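Local coordinates for VP1 (Polyomavirus HPyV6, PDB 4PCG), which forms jelly-roll pentamers that probably serve as building blocks of the T=7 icosahedral capsid and take part in attachment to host cells, at residues B[28-33]-B[168-173]; B[41-46]-B[98-103]; B[47-52]-B[250-255]; B[90-95]-B[232-237]. All coordinates share one frame; numbering follows the deposited sequence. Where two conformers were deposited one is given.

Contact 1. Residues B[28-33]-B[168-173]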
# COMPACT_ATOMS: atom_id res chain seq x y z
N LEU B 28 28.71 2.33 -0.82
CA LEU B 28 28.49 3.50 -1.67
C LEU B 28 28.09 3.04 -3.08
O LEU B 28 28.54 2.00 -3.55
CB LEU B 28 29.76 4.34 -1.73
CG LEU B 28 30.33 4.76 -0.36
CD1 LEU B 28 31.68 5.38 -0.57
CD2 LEU B 28 29.37 5.71 0.34
N PRO B 29 27.21 3.82 -3.75
CA PRO B 29 26.75 3.42 -5.07
C PRO B 29 27.91 3.34 -6.08
O PRO B 29 28.81 4.15 -6.06
CB PRO B 29 25.75 4.50 -5.45
CG PRO B 29 26.15 5.70 -4.67
CD PRO B 29 26.68 5.14 -3.36
N ASN B 30 27.81 2.40 -7.00
CA ASN B 30 28.91 2.04 -7.85
C ASN B 30 28.44 1.82 -9.29
O ASN B 30 27.68 0.89 -9.56
CB ASN B 30 29.47 0.74 -7.27
CG ASN B 30 30.38 0.03 -8.19
OD1 ASN B 30 31.17 0.65 -8.94
ND2 ASN B 30 30.29 -1.30 -8.17
N PHE B 31 28.89 2.68 -10.19
CA PHE B 31 28.68 2.59 -11.65
C PHE B 31 30.05 2.30 -12.29
O PHE B 31 30.63 3.12 -13.02
CB PHE B 31 28.13 3.93 -12.19
CG PHE B 31 26.71 4.25 -11.75
CD1 PHE B 31 26.48 4.97 -10.57
CD2 PHE B 31 25.62 3.85 -12.50
CE1 PHE B 31 25.19 5.28 -10.16
CE2 PHE B 31 24.33 4.15 -12.10
CZ PHE B 31 24.11 4.88 -10.95
N ALA B 32 30.61 1.15 -11.94
CA ALA B 32 31.96 0.78 -12.38
C ALA B 32 32.15 0.78 -13.89
O ALA B 32 31.22 0.52 -14.62
CB ALA B 32 32.31 -0.59 -11.83
N SER B 33 33.37 1.02 -14.34
CA SER B 33 33.72 0.83 -15.74
C SER B 33 34.56 -0.42 -15.96
O SER B 33 34.93 -0.73 -17.08
CB SER B 33 34.47 2.06 -16.26
OG SER B 33 35.48 2.41 -15.35
N THR B 168 32.07 -10.84 -6.66
CA THR B 168 33.37 -10.69 -6.07
C THR B 168 34.11 -9.48 -6.63
O THR B 168 35.28 -9.29 -6.35
CB THR B 168 34.20 -11.94 -6.34
OG1 THR B 168 34.33 -12.13 -7.75
CG2 THR B 168 33.53 -13.18 -5.74
N ALA B 169 33.43 -8.68 -7.44
CA ALA B 169 34.08 -7.52 -8.06
C ALA B 169 33.03 -6.43 -8.26
O ALA B 169 31.87 -6.63 -7.94
CB ALA B 169 34.71 -7.92 -9.39
N ALA B 170 33.47 -5.30 -8.79
CA ALA B 170 32.69 -4.07 -8.86
C ALA B 170 31.82 -3.99 -10.11
O ALA B 170 31.05 -3.04 -10.25
CB ALA B 170 33.64 -2.86 -8.84
N ASN B 171 31.87 -4.97 -10.99
CA ASN B 171 31.25 -4.82 -12.31
C ASN B 171 30.12 -5.81 -12.64
O ASN B 171 30.00 -6.26 -13.77
CB ASN B 171 32.34 -4.81 -13.38
CG ASN B 171 33.07 -6.12 -13.49
OD1 ASN B 171 33.10 -6.92 -12.53
ND2 ASN B 171 33.64 -6.37 -14.66
N PHE B 172 29.30 -6.13 -11.63
CA PHE B 172 28.08 -6.93 -11.80
C PHE B 172 26.84 -6.02 -11.89
O PHE B 172 26.32 -5.57 -10.88
CB PHE B 172 27.93 -7.93 -10.67
CG PHE B 172 28.91 -9.06 -10.75
CD1 PHE B 172 30.21 -8.91 -10.26
CD2 PHE B 172 28.53 -10.30 -11.26
CE1 PHE B 172 31.12 -9.94 -10.36
CE2 PHE B 172 29.44 -11.34 -11.32
CZ PHE B 172 30.73 -11.17 -10.86
N PRO B 173 26.36 -5.78 -13.12
CA PRO B 173 25.18 -4.91 -13.25
C PRO B 173 23.92 -5.54 -12.71
O PRO B 173 23.62 -6.72 -12.98
CB PRO B 173 25.08 -4.63 -14.76
CG PRO B 173 25.85 -5.72 -15.42
CD PRO B 173 26.92 -6.14 -14.43

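Contact 2. Residues B[41-46]-B[98-103]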
# COMPACT_ATOMS: atom_id res chain seq x y z
N GLN B 41 29.61 7.08 -7.21
CA GLN B 41 28.83 8.25 -7.57
C GLN B 41 27.37 7.87 -7.48
O GLN B 41 27.00 6.72 -7.72
CB GLN B 41 29.20 8.74 -8.97
CG GLN B 41 28.99 7.76 -10.12
CD GLN B 41 29.64 8.33 -11.39
OE1 GLN B 41 30.84 8.64 -11.39
NE2 GLN B 41 28.84 8.55 -12.44
N SER B 42 26.54 8.83 -7.10
CA SER B 42 25.12 8.51 -6.89
C SER B 42 24.25 8.67 -8.13
O SER B 42 23.11 8.22 -8.12
CB SER B 42 24.56 9.32 -5.72
OG SER B 42 24.79 10.70 -5.87
N ARG B 43 24.78 9.32 -9.18
CA ARG B 43 24.10 9.35 -10.49
C ARG B 43 25.04 8.80 -11.53
O ARG B 43 26.22 9.13 -11.54
CB ARG B 43 23.70 10.78 -10.86
CG ARG B 43 22.57 11.28 -9.99
CD ARG B 43 22.21 12.71 -10.31
NE ARG B 43 21.10 13.17 -9.47
CZ ARG B 43 20.45 14.30 -9.65
NH1 ARG B 43 20.79 15.14 -10.61
NH2 ARG B 43 19.45 14.59 -8.85
N GLY B 44 24.52 7.93 -12.39
CA GLY B 44 25.32 7.38 -13.45
C GLY B 44 25.57 8.40 -14.54
O GLY B 44 24.99 9.50 -14.55
N ALA B 45 26.43 8.02 -15.48
CA ALA B 45 26.53 8.72 -16.75
C ALA B 45 25.16 8.60 -17.44
O ALA B 45 24.38 7.68 -17.14
CB ALA B 45 27.63 8.10 -17.62
N PRO B 46 24.86 9.51 -18.38
CA PRO B 46 23.59 9.41 -19.09
C PRO B 46 23.31 8.03 -19.67
O PRO B 46 24.21 7.38 -20.26
CB PRO B 46 23.74 10.43 -20.20
CG PRO B 46 24.65 11.44 -19.63
CD PRO B 46 25.65 10.66 -18.84
N LEU B 98 14.26 17.60 -5.98
CA LEU B 98 13.29 18.43 -6.69
C LEU B 98 14.00 18.96 -7.94
O LEU B 98 14.19 18.19 -8.89
CB LEU B 98 12.74 19.56 -5.81
CG LEU B 98 11.54 19.18 -4.94
CD1 LEU B 98 11.90 18.05 -3.98
CD2 LEU B 98 11.04 20.41 -4.19
N GLY B 99 14.45 20.20 -7.92
CA GLY B 99 15.08 20.86 -9.09
C GLY B 99 16.46 20.30 -9.41
O GLY B 99 16.98 20.50 -10.51
N SER B 100 17.07 19.58 -8.47
CA SER B 100 18.35 18.90 -8.71
C SER B 100 18.26 17.90 -9.86
O SER B 100 19.29 17.53 -10.45
CB SER B 100 18.83 18.14 -7.47
OG SER B 100 18.04 16.97 -7.24
N ALA B 101 17.03 17.47 -10.17
CA ALA B 101 16.78 16.44 -11.19
C ALA B 101 16.25 17.02 -12.49
O ALA B 101 15.86 16.26 -13.39
CB ALA B 101 15.80 15.43 -10.64
N GLY B 102 16.22 18.34 -12.58
CA GLY B 102 15.71 19.06 -13.75
C GLY B 102 14.25 19.41 -13.57
O GLY B 102 13.69 19.25 -12.47
N TYR B 103 13.61 19.84 -14.64
CA TYR B 103 12.19 20.18 -14.57
C TYR B 103 11.40 19.63 -15.77
O TYR B 103 11.98 19.31 -16.80
CB TYR B 103 12.00 21.67 -14.41
CG TYR B 103 12.44 22.53 -15.59
CD1 TYR B 103 13.75 22.97 -15.69
CD2 TYR B 103 11.55 22.88 -16.59
CE1 TYR B 103 14.17 23.77 -16.74
CE2 TYR B 103 11.95 23.67 -17.66
CZ TYR B 103 13.27 24.11 -17.73
OH TYR B 103 13.71 24.87 -18.76

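Contact 3. Residues B[47-52]-B[250-255]. With NA (sodium ion), chain L.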
# COMPACT_ATOMS: atom_id res chain seq x y z
N TYR B 47 22.07 7.58 -19.49
CA TYR B 47 21.67 6.22 -19.86
C TYR B 47 21.20 6.24 -21.29
O TYR B 47 20.11 6.74 -21.58
CB TYR B 47 20.59 5.72 -18.88
CG TYR B 47 20.23 4.25 -18.98
CD1 TYR B 47 19.36 3.79 -19.97
CD2 TYR B 47 20.73 3.31 -18.06
CE1 TYR B 47 19.03 2.46 -20.07
CE2 TYR B 47 20.38 1.97 -18.15
CZ TYR B 47 19.53 1.55 -19.17
OH TYR B 47 19.14 0.23 -19.27
N THR B 48 22.00 5.72 -22.20
CA THR B 48 21.61 5.77 -23.64
C THR B 48 20.60 4.69 -23.99
O THR B 48 20.49 3.67 -23.31
CB THR B 48 22.82 5.64 -24.56
OG1 THR B 48 23.40 4.33 -24.39
CG2 THR B 48 23.84 6.74 -24.22
N PHE B 49 19.86 4.90 -25.06
CA PHE B 49 18.75 4.02 -25.39
C PHE B 49 19.14 3.00 -26.45
O PHE B 49 18.31 2.56 -27.22
CB PHE B 49 17.55 4.87 -25.86
CG PHE B 49 17.02 5.81 -24.80
CD1 PHE B 49 17.34 5.66 -23.44
CD2 PHE B 49 16.14 6.82 -25.15
CE1 PHE B 49 16.83 6.53 -22.49
CE2 PHE B 49 15.62 7.68 -24.20
CZ PHE B 49 15.97 7.55 -22.88
N THR B 50 20.42 2.63 -26.48
CA THR B 50 20.94 1.66 -27.42
C THR B 50 20.59 0.24 -27.00
O THR B 50 20.01 0.01 -25.92
CB THR B 50 22.48 1.75 -27.49
OG1 THR B 50 23.05 1.43 -26.20
CG2 THR B 50 22.94 3.14 -27.93
N ASP B 51 21.03 -0.71 -27.80
CA ASP B 51 20.82 -2.11 -27.47
C ASP B 51 21.92 -2.71 -26.55
O ASP B 51 22.07 -3.92 -26.48
CB ASP B 51 20.77 -2.91 -28.77
CG ASP B 51 22.06 -2.81 -29.56
OD1 ASP B 51 23.04 -2.24 -29.05
OD2 ASP B 51 22.07 -3.29 -30.70
N THR B 52 22.69 -1.85 -25.88
CA THR B 52 23.85 -2.31 -25.10
C THR B 52 23.80 -1.68 -23.74
O THR B 52 23.58 -0.47 -23.62
CB THR B 52 25.19 -1.93 -25.79
OG1 THR B 52 25.25 -2.57 -27.04
CG2 THR B 52 26.42 -2.37 -24.97
N ALA B 250 13.57 15.58 -26.56
CA ALA B 250 14.64 16.57 -26.72
C ALA B 250 15.76 16.48 -25.67
O ALA B 250 16.90 16.83 -25.97
CB ALA B 250 14.06 17.98 -26.78
N TYR B 251 15.48 16.00 -24.46
CA TYR B 251 16.52 15.92 -23.40
C TYR B 251 16.83 14.49 -22.94
O TYR B 251 17.34 14.24 -21.82
CB TYR B 251 16.14 16.81 -22.22
CG TYR B 251 16.35 18.25 -22.58
CD1 TYR B 251 15.38 18.96 -23.30
CD2 TYR B 251 17.56 18.88 -22.28
CE1 TYR B 251 15.59 20.28 -23.67
CE2 TYR B 251 17.79 20.20 -22.68
CZ TYR B 251 16.80 20.89 -23.35
OH TYR B 251 17.00 22.20 -23.73
N SER B 252 16.54 13.54 -23.83
CA SER B 252 16.72 12.13 -23.49
C SER B 252 18.20 11.83 -23.27
O SER B 252 18.58 11.03 -22.42
CB SER B 252 16.13 11.23 -24.59
OG SER B 252 16.65 11.53 -25.86
N GLN B 253 19.05 12.51 -24.01
CA GLN B 253 20.51 12.31 -23.88
C GLN B 253 21.10 12.71 -22.50
O GLN B 253 22.31 12.56 -22.28
CB GLN B 253 21.26 13.02 -25.03
CG GLN B 253 21.53 14.51 -24.85
CD GLN B 253 20.34 15.44 -25.08
OE1 GLN B 253 20.42 16.63 -24.75
NE2 GLN B 253 19.24 14.93 -25.65
N GLN B 254 20.28 13.25 -21.60
CA GLN B 254 20.77 13.65 -20.30
C GLN B 254 20.20 12.82 -19.15
O GLN B 254 20.59 13.02 -18.02
CB GLN B 254 20.50 15.15 -20.08
CG GLN B 254 21.37 16.07 -20.95
CD GLN B 254 21.04 17.55 -20.79
OE1 GLN B 254 20.26 17.95 -19.92
NE2 GLN B 254 21.64 18.37 -21.63
N ARG B 255 19.32 11.87 -19.45
CA ARG B 255 18.61 11.12 -18.42
C ARG B 255 19.53 10.06 -17.79
O ARG B 255 20.14 9.31 -18.52
CB ARG B 255 17.41 10.45 -19.08
CG ARG B 255 16.34 10.02 -18.12
CD ARG B 255 15.15 10.97 -18.10
NE ARG B 255 14.16 10.46 -17.15
CZ ARG B 255 13.69 11.12 -16.10
NH1 ARG B 255 14.05 12.38 -15.85
NH2 ARG B 255 12.79 10.54 -15.31
NA NA L . 22.89 1.89 -23.77
O HOH W 1 21.98 1.78 -21.63

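Contact 4. Residues B[90-95]-B[232-237]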
# COMPACT_ATOMS: atom_id res chain seq x y z
N THR B 90 20.08 -1.91 8.84
CA THR B 90 20.51 -1.38 7.56
C THR B 90 19.52 -0.32 7.11
O THR B 90 18.31 -0.48 7.30
CB THR B 90 20.75 -2.49 6.49
OG1 THR B 90 21.22 -1.91 5.26
CG2 THR B 90 19.50 -3.30 6.19
N GLU B 91 20.04 0.76 6.56
CA GLU B 91 19.23 1.95 6.27
C GLU B 91 19.82 2.67 5.08
O GLU B 91 21.04 2.71 4.91
CB GLU B 91 19.26 2.90 7.47
CG GLU B 91 18.77 2.30 8.80
CD GLU B 91 17.28 2.04 8.85
OE1 GLU B 91 16.52 2.65 8.06
OE2 GLU B 91 16.82 1.26 9.72
N LEU B 92 18.94 3.24 4.25
CA LEU B 92 19.35 4.01 3.09
C LEU B 92 19.51 5.48 3.45
O LEU B 92 18.73 6.03 4.24
CB LEU B 92 18.30 3.92 1.99
CG LEU B 92 18.20 2.62 1.18
CD1 LEU B 92 17.28 2.77 -0.02
CD2 LEU B 92 19.60 2.26 0.71
N ILE B 93 20.52 6.10 2.84
CA ILE B 93 20.83 7.50 3.03
C ILE B 93 20.46 8.25 1.75
O ILE B 93 21.03 8.00 0.70
CB ILE B 93 22.33 7.73 3.34
CG1 ILE B 93 22.71 6.95 4.59
CG2 ILE B 93 22.63 9.19 3.55
CD1 ILE B 93 24.19 6.86 4.80
N PHE B 94 19.50 9.17 1.86
CA PHE B 94 19.00 9.89 0.68
C PHE B 94 18.37 11.19 1.13
O PHE B 94 18.11 11.36 2.32
CB PHE B 94 18.00 9.02 -0.09
CG PHE B 94 17.74 9.50 -1.50
CD1 PHE B 94 18.80 9.68 -2.39
CD2 PHE B 94 16.46 9.76 -1.92
CE1 PHE B 94 18.56 10.12 -3.68
CE2 PHE B 94 16.22 10.18 -3.22
CZ PHE B 94 17.29 10.37 -4.08
N THR B 95 18.14 12.10 0.17
CA THR B 95 17.42 13.35 0.38
C THR B 95 16.40 13.52 -0.77
O THR B 95 16.60 12.97 -1.85
CB THR B 95 18.39 14.55 0.30
OG1 THR B 95 19.07 14.48 -0.96
CG2 THR B 95 19.40 14.51 1.45
N SER B 232 25.08 -4.73 -1.69
CA SER B 232 23.90 -3.89 -1.78
C SER B 232 23.71 -3.34 -3.19
O SER B 232 24.66 -3.30 -3.98
CB SER B 232 23.96 -2.75 -0.78
OG SER B 232 24.95 -1.81 -1.11
N ALA B 233 22.49 -2.98 -3.50
CA ALA B 233 22.18 -2.19 -4.71
C ALA B 233 20.90 -1.43 -4.45
O ALA B 233 19.89 -2.04 -4.05
CB ALA B 233 22.01 -3.09 -5.91
N ASP B 234 20.91 -0.13 -4.73
CA ASP B 234 19.77 0.73 -4.42
C ASP B 234 19.55 1.80 -5.48
O ASP B 234 20.08 2.90 -5.40
CB ASP B 234 19.93 1.31 -3.01
CG ASP B 234 19.86 0.20 -1.93
OD1 ASP B 234 18.75 -0.32 -1.67
OD2 ASP B 234 20.91 -0.19 -1.37
N MET B 235 18.72 1.43 -6.46
CA MET B 235 18.36 2.29 -7.58
C MET B 235 16.99 2.86 -7.30
O MET B 235 16.03 2.12 -7.11
CB MET B 235 18.31 1.51 -8.88
CG MET B 235 17.75 2.31 -10.06
SD MET B 235 17.98 1.45 -11.63
CE MET B 235 16.95 0.01 -11.41
N LEU B 236 16.89 4.18 -7.31
CA LEU B 236 15.65 4.86 -6.95
C LEU B 236 14.85 5.39 -8.12
O LEU B 236 13.68 5.77 -7.94
CB LEU B 236 16.00 6.02 -6.00
CG LEU B 236 16.78 5.62 -4.74
CD1 LEU B 236 17.04 6.82 -3.84
CD2 LEU B 236 16.03 4.55 -4.01
N GLY B 237 15.44 5.42 -9.31
CA GLY B 237 14.74 5.93 -10.48
C GLY B 237 15.71 6.62 -11.42
O GLY B 237 16.93 6.37 -11.37

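Contact 1. Residues B[28-33]-B[168-173]
N30 ND2 is held by two carbonyls at once: it donates to A170 O across the contact, at 2.8 Å with an N-H...O angle of 149°, and to Y61 O of its own chain. At A170 the donor lies in the carbonyl plane, on a lone pair. The bond is tilted moderately from the plane of the N30 amide. With chi1 at 165°, CG stands opposite the backbone N, and the amide extends toward the 168-173 loop. The other end of the group is used as well, since OD1 accepts from V39 N. Beside this bond A32 puts its methyl against the same carbonyl, with A32 CB 3.2 Å from A170 O. The two alanine methyls meet next to it, A32 CB to A170 CB at 4.0 Å. A thiocyanate ion, probably from the crystallisation liquor, lies about 4 Å from the A170 side chain. Two loops of the jelly-roll part of VP1 are joined here, one following strand 9-27 and one preceding strand 177-179. Neither segment is regular helix or strand, and N30 ties them through its side chain: with polar partners at both ends, the buried amide makes a hydrogen-bonded link whose orientation is probably well fixed.

Contact 2. Residues B[41-46]-B[98-103]
R43 reaches out from the 41-46 loop to the short 3-10 turn at 99-101, and the turn is already prepared at L98, whose O receives A101 N at 3.2 Å. G99 comes next, and its O takes G102 N at 3.1 Å. At S100 the two segments join. R43 NH1 donates to S100 O at 2.8 Å along a nearly straight path of 164°, and R43 NH2 adds a weak bond to the same O at 3.4 Å. The oxygen lies close to the guanidinium plane, at its edge, whereas from the carbonyl's side the NH1 donor stands 41° above the C=O plane. R43 gets that far because its chain is fully stretched from CG to NE (chi2 178°). The hydroxyl of the same serine is close too, with S100 OG 3.2 Å from R43 NH2, and OG is also hydrogen-bonded to Q97 OE1. Both segments are loops attached to jelly-roll strands, the first coming after strand 9-27 and the second after strand 79-93. The arginine spans the gap between them while its NE bonds to Q258 OE1 on strand 256-274. D136 of a neighbouring subunit is a long, weak ionic partner of NH1. At the arginine's root, Q41 NE2 braces R43 O at 2.8 Å. Further along the turn, A101 brings its methyl near the guanidinium, A101 CB to R43 NH2 at 4.2 Å.

Contact 3. Residues B[47-52]-B[250-255]
Y47 N donates to R255 O at 2.8 Å, with an N-H...O angle of 175°. The second point of touch is apolar: F49 CE2 lies 3.6 Å from S252 CB, the ring meeting that carbon obliquely. F49 CG stands opposite the carbonyl carbon (chi1 -62°), which carries the ring over to the 3-10 turn at 252-254.

Behind this first shell, the 47-52 loop is wrapped round a sodium ion. T48 OG1 binds it at 2.6 Å, while T50 OG1 and T52 O each do so at 2.5 Å. D54 OD2 and a water complete the oxygens round the metal. That water, 2.3 Å from the sodium, donates to T48 O and lies above one face of the Y47 ring, offset toward its rim. Metal and water probably help to hold the curve of the loop, and with it the positions from which Y47 and F49 meet the other segment.

In the other segment, S252 OG bonds to D249 O. Y47 OH bonds to E175 of its own chain and to G99 N of an adjoining subunit, whose Y103 stacks on F49. R255 NE reaches T109 OG1 of that same neighbouring subunit. The contact thus joins the loop before strand 52-53 to the loop running from strand 227-239 to strand 256-274, with Y47 and R255 both resting on M238.

Contact 4. Residues B[90-95]-B[232-237]
One face of the F94 ring is covered by a methyl of L236: CD1 stands 3.3 Å from the ring centroid and only 3° off the normal, a CH-pi contact centred on the ring. The ring of F261 also meets F94, with planes at about 45°. This is the interior of the viral jelly-roll: strands 79-93 and 227-239 both pair with strand 256-274, and L92 and F94 point toward D234 and L236, as facing layers of a jelly-roll do. F94 CG opposite the backbone N (chi1 -163°) swings the ring toward L236, which approaches from the opposite direction. L236 and G237 both face Q258 and form a classic beta bulge.

Earlier in strand 79-93, L92 packs its CD2 on the carboxylate of D234, 3.4 Å from D234 CG. That buried charge is met by R263, which makes a salt bridge to OD1, while F120 N adds a weak bond to the same oxygen. Y119 and V203 line the neighbourhood of L92 and L236. F94 O accepts from S178 OG of a neighbouring subunit. L92 CD2 sits almost equally far from both carboxylate oxygens, 3.6 Å from D234 OD1 and 3.5 Å from D234 OD2.

This chain is the jelly-roll piece of the longer VP1. Leaving strand 9-27, it passes 28-33, 41-46 and 47-52 in turn, and each begins a different closure. Contact 1 closes a long loop onto 168-173. Contact 2 returns much sooner, at 98-103, and falls wholly within that loop. Contact 3 waits until 250-255, crossing both. Contact 4 begins at 90-95, just ahead of 98-103, and ends at 232-237: it lies within contact 3's span and crosses contacts 1 and 2. Contacts 1 and 2 touch, with P29 O 3.2 Å from Q41 N, and P46 packs on Q253 where contacts 2 and 3 meet. Three contacts tie loops together; the fourth packs core strands 79-93 and 227-239.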